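Local coordinates for periplasmic divalent cation tolerance protein (PDB 2NUH) that is of unconfirmed function but belongs to the CutA family, whose members are linked to divalent cation tolerance and may bind copper, at residues A69-T72 / R73-L77; A76-Y80 / R81-A85. All coordinates share one frame; numbering follows the deposited sequence.

Both contacts are local, and they follow each other along the chain. Contact 1 comes first and lies wholly within helix 67-77, where 69-72 and 73-77 are successive turns. It closes no loop beyond the helical turn itself. Contact 2 starts at A76 and L77, the two residues it shares with contact 1. It closes a tight turn, H78 to P83, within the loop that leads to strand 86-89. The two do not nest or cross, yet they touch as the loop passes back beside the helix. A85 packs on I71 and L74, and P83 on C75. Together they join helix 67-77 and the loop after it to strand 5-12 of the sheet, just before strand 86-89.

Contact 1: A69-T72 / R73-L77; sequences AAIT and RLCAL
Four backbone bonds join 69-72 to 73-77, from R73 N to A69 O (2.8 Å), L74 N to A70 O, C75 N to I71 O and A76 N to T72 O. The last is the most bent, with an N-H...O angle of 145°. The side chains of L74 and C75 lie beside the carbonyls of the preceding turn. L74 CB is 3.1 Å from A70 O. C75 SG is 3.3 Å from I71 O, and I71 CG2 meets SG at 4.4 Å. C75 keeps the sulfur beside its own backbone N (chi1 -72°), which turns it back toward I71. R73 starts the other way, with CG anti to the backbone N (chi1 -171°), and its chain bends at chi2. L77 CG sits over one face of the R73 guanidinium, at a height of 3.9 Å and nearer its border than its middle. A76 CB lies level with the group at its edge. E28 pairs with R73 NE in a salt bridge. A70, I71 and L74 reach strand 5-12, while R73, L74 and L77 touch helix 15-27. This i to i+4 ladder is that of a regular alpha-helix, here one of the two packed side by side on the sheet of the ferredoxin-like CutA fold.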
loop_
_atom_site.group_PDB
_atom_site.type_symbol
_atom_site.label_atom_id
_atom_site.label_comp_id
_atom_site.label_asym_id
_atom_site.label_seq_id
_atom_site.Cartn_x
_atom_site.Cartn_y
_atom_site.Cartn_z
ATOM N N ALA A 69 -4.116 6.840 -8.037
ATOM C CA ALA A 69 -3.406 6.014 -9.000
ATOM C C ALA A 69 -2.723 4.832 -8.326
ATOM O O ALA A 69 -2.692 3.728 -8.857
ATOM C CB ALA A 69 -2.392 6.834 -9.758
ATOM N N ALA A 70 -2.154 5.068 -7.153
ATOM C CA ALA A 70 -1.500 3.993 -6.434
ATOM C C ALA A 70 -2.533 2.936 -6.046
ATOM O O ALA A 70 -2.285 1.733 -6.149
ATOM C CB ALA A 70 -0.801 4.534 -5.200
ATOM N N ILE A 71 -3.696 3.393 -5.595
ATOM C CA ILE A 71 -4.725 2.456 -5.186
ATOM C C ILE A 71 -5.256 1.662 -6.366
ATOM O O ILE A 71 -5.451 0.451 -6.268
ATOM C CB ILE A 71 -5.872 3.156 -4.455
ATOM C CG1 ILE A 71 -5.383 3.588 -3.061
ATOM C CG2 ILE A 71 -7.086 2.209 -4.328
ATOM C CD1 ILE A 71 -6.369 4.465 -2.276
ATOM N N THR A 72 -5.474 2.329 -7.492
ATOM C CA THR A 72 -6.055 1.617 -8.605
ATOM C C THR A 72 -5.019 0.692 -9.215
ATOM O O THR A 72 -5.345 -0.425 -9.613
ATOM C CB THR A 72 -6.657 2.560 -9.667
ATOM O OG1 THR A 72 -5.631 3.362 -10.231
ATOM C CG2 THR A 72 -7.671 3.482 -9.050
ATOM N N ARG A 73 -3.759 1.121 -9.269
ATOM C CA ARG A 73 -2.731 0.223 -9.788
ATOM C C ARG A 73 -2.522 -0.962 -8.853
ATOM O O ARG A 73 -2.355 -2.098 -9.289
ATOM C CB ARG A 73 -1.422 0.972 -9.996
ATOM C CG ARG A 73 -0.362 0.177 -10.728
ATOM C CD ARG A 73 -0.787 -0.139 -12.155
ATOM N NE ARG A 73 0.366 -0.656 -12.878
ATOM C CZ ARG A 73 0.401 -1.815 -13.513
ATOM N NH1 ARG A 73 1.534 -2.182 -14.096
ATOM N NH2 ARG A 73 -0.680 -2.586 -13.582
ATOM N N LEU A 74 -2.543 -0.695 -7.554
ATOM C CA LEU A 74 -2.524 -1.770 -6.571
ATOM C C LEU A 74 -3.635 -2.773 -6.875
ATOM O O LEU A 74 -3.407 -3.983 -6.891
ATOM C CB LEU A 74 -2.701 -1.164 -5.176
ATOM C CG LEU A 74 -3.065 -2.015 -3.967
ATOM C CD1 LEU A 74 -1.860 -2.748 -3.488
ATOM C CD2 LEU A 74 -3.603 -1.107 -2.859
ATOM N N CYS A 75 -4.831 -2.263 -7.136
ATOM C CA CYS A 75 -5.924 -3.161 -7.470
ATOM C C CYS A 75 -5.637 -3.967 -8.714
ATOM O O CYS A 75 -5.972 -5.145 -8.771
ATOM C CB CYS A 75 -7.201 -2.380 -7.676
ATOM S SG CYS A 75 -7.876 -1.744 -6.174
ATOM N N ALA A 76 -5.038 -3.321 -9.712
ATOM C CA ALA A 76 -4.791 -3.979 -10.985
ATOM C C ALA A 76 -3.813 -5.129 -10.809
ATOM O O ALA A 76 -3.782 -6.063 -11.608
ATOM C CB ALA A 76 -4.248 -2.977 -11.985
ATOM N N LEU A 77 -3.002 -5.043 -9.763
ATOM C CA LEU A 77 -1.953 -6.024 -9.539
ATOM C C LEU A 77 -2.336 -7.011 -8.474
ATOM O O LEU A 77 -1.565 -7.911 -8.154
ATOM C CB LEU A 77 -0.684 -5.317 -9.079
ATOM C CG LEU A 77 -0.076 -4.332 -10.069
ATOM C CD1 LEU A 77 0.973 -3.480 -9.374
ATOM C CD2 LEU A 77 0.505 -5.082 -11.251
#

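Contact 2: A76-Y80 / R81-A85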
loop_
_atom_site.group_PDB
_atom_site.type_symbol
_atom_site.label_atom_id
_atom_site.label_comp_id
_atom_site.label_asym_id
_atom_site.label_seq_id
_atom_site.Cartn_x
_atom_site.Cartn_y
_atom_site.Cartn_z
ATOM N N ALA A 76 -5.038 -3.321 -9.712
ATOM C CA ALA A 76 -4.791 -3.979 -10.985
ATOM C C ALA A 76 -3.813 -5.129 -10.809
ATOM O O ALA A 76 -3.782 -6.063 -11.608
ATOM C CB ALA A 76 -4.248 -2.977 -11.985
ATOM N N LEU A 77 -3.002 -5.043 -9.763
ATOM C CA LEU A 77 -1.953 -6.024 -9.539
ATOM C C LEU A 77 -2.336 -7.011 -8.474
ATOM O O LEU A 77 -1.565 -7.911 -8.154
ATOM C CB LEU A 77 -0.684 -5.317 -9.079
ATOM C CG LEU A 77 -0.076 -4.332 -10.069
ATOM C CD1 LEU A 77 0.973 -3.480 -9.374
ATOM C CD2 LEU A 77 0.505 -5.082 -11.251
ATOM N N HIS A 78 -3.510 -6.842 -7.896
ATOM C CA HIS A 78 -3.788 -7.545 -6.665
ATOM C C HIS A 78 -4.438 -8.892 -6.880
ATOM O O HIS A 78 -5.327 -9.014 -7.707
ATOM C CB HIS A 78 -4.692 -6.711 -5.788
ATOM C CG HIS A 78 -4.406 -6.896 -4.343
ATOM N ND1 HIS A 78 -4.787 -8.021 -3.656
ATOM C CD2 HIS A 78 -3.726 -6.120 -3.469
ATOM C CE1 HIS A 78 -4.373 -7.922 -2.402
ATOM N NE2 HIS A 78 -3.732 -6.778 -2.264
ATOM N N PRO A 79 -3.997 -9.915 -6.136
ATOM C CA PRO A 79 -4.707 -11.183 -6.158
ATOM C C PRO A 79 -6.147 -11.089 -5.724
ATOM O O PRO A 79 -6.980 -11.855 -6.189
ATOM C CB PRO A 79 -3.952 -12.017 -5.122
ATOM C CG PRO A 79 -2.583 -11.485 -5.173
ATOM C CD PRO A 79 -2.755 -10.003 -5.346
ATOM N N TYR A 80 -6.445 -10.186 -4.799
ATOM C CA TYR A 80 -7.788 -10.121 -4.267
ATOM C C TYR A 80 -8.683 -9.279 -5.142
ATOM O O TYR A 80 -8.263 -8.254 -5.677
ATOM C CB TYR A 80 -7.822 -9.492 -2.881
ATOM C CG TYR A 80 -6.986 -10.155 -1.817
ATOM C CD1 TYR A 80 -6.549 -11.467 -1.929
ATOM C CD2 TYR A 80 -6.655 -9.447 -0.675
ATOM C CE1 TYR A 80 -5.789 -12.045 -0.931
ATOM C CE2 TYR A 80 -5.903 -10.014 0.328
ATOM C CZ TYR A 80 -5.467 -11.309 0.193
ATOM O OH TYR A 80 -4.714 -11.862 1.199
ATOM N N ARG A 81 -9.935 -9.706 -5.239
ATOM C CA ARG A 81 -10.949 -8.929 -5.927
ATOM C C ARG A 81 -11.204 -7.613 -5.216
ATOM O O ARG A 81 -11.441 -6.599 -5.857
ATOM C CB ARG A 81 -12.240 -9.740 -6.046
ATOM C CG ARG A 81 -13.389 -9.003 -6.730
ATOM C CD ARG A 81 -14.451 -9.952 -7.288
ATOM N NE ARG A 81 -15.711 -9.249 -7.534
ATOM C CZ ARG A 81 -16.561 -9.522 -8.523
ATOM N NH1 ARG A 81 -16.299 -10.482 -9.401
ATOM N NH2 ARG A 81 -17.677 -8.810 -8.644
ATOM N N LEU A 82 -11.172 -7.637 -3.889
ATOM C CA LEU A 82 -11.417 -6.434 -3.131
ATOM C C LEU A 82 -10.314 -6.296 -2.094
ATOM O O LEU A 82 -10.445 -6.783 -0.976
ATOM C CB LEU A 82 -12.785 -6.502 -2.460
ATOM C CG LEU A 82 -13.157 -5.265 -1.640
ATOM C CD1 LEU A 82 -13.031 -4.003 -2.467
ATOM C CD2 LEU A 82 -14.559 -5.417 -1.088
ATOM N N PRO A 83 -9.206 -5.656 -2.472
ATOM C CA PRO A 83 -8.131 -5.531 -1.507
ATOM C C PRO A 83 -8.343 -4.394 -0.539
ATOM O O PRO A 83 -9.067 -3.445 -0.816
ATOM C CB PRO A 83 -6.910 -5.235 -2.369
ATOM C CG PRO A 83 -7.442 -4.609 -3.599
ATOM C CD PRO A 83 -8.873 -5.051 -3.774
ATOM N N GLU A 84 -7.697 -4.522 0.605
ATOM C CA GLU A 84 -7.572 -3.411 1.513
ATOM C C GLU A 84 -6.812 -2.290 0.826
ATOM O O GLU A 84 -5.746 -2.505 0.237
ATOM C CB GLU A 84 -6.824 -3.875 2.754
ATOM C CG GLU A 84 -6.480 -2.770 3.739
ATOM C CD GLU A 84 -5.602 -3.293 4.839
ATOM O OE1 GLU A 84 -4.419 -2.931 4.891
ATOM O OE2 GLU A 84 -6.097 -4.114 5.626
ATOM N N ALA A 85 -7.363 -1.089 0.882
ATOM C CA ALA A 85 -6.626 0.054 0.384
ATOM C C ALA A 85 -7.194 1.245 1.099
ATOM O O ALA A 85 -8.242 1.753 0.747
ATOM C CB ALA A 85 -6.765 0.202 -1.121
#
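P83 stands on the imidazole of H78 with its CB-CG edge turned to the ring and the rest of the proline rising away from it. Its CB lies over the ring centre, 3.4 Å from the centroid and 7° off the ring normal. This is a CH-pi contact made over the face. P83 CG sits to one side, 3.9 Å from H78 CG, and the two side chains run past one another, pointing opposite ways. The imidazole is also held in its own plane. Y80 N donates to H78 ND1 at 3.0 Å, and the donor lies in the ring plane. The bond is nearly straight, with an N-H...N angle of 164°. ND1 accepts here, so the proton probably sits on NE2, which bonds to T11 O. Bonds at two ring nitrogens fix the rotation of the ring and keep its face turned to P83. Y80 adds a looser apolar contact on the same side of the imidazole as P83. Its CB is 4.4 Å from P83 CB, and P83 CA lies at the edge of the phenol ring, near its plane. Y80 O is 3.8 Å from P83 CD. With CG beside the backbone N (chi1 -58°), the phenol leads away from the turn, and its OH bonds to E55 on strand 50-63. The chain bends through P79-L82 after helix 67-77, which brings P83 back over H78. H78 touches I21 of helix 15-27 and S10 of strand 5-12, and E84 O bonds to S10 OG just before strand 86-89 begins beside strand 5-12.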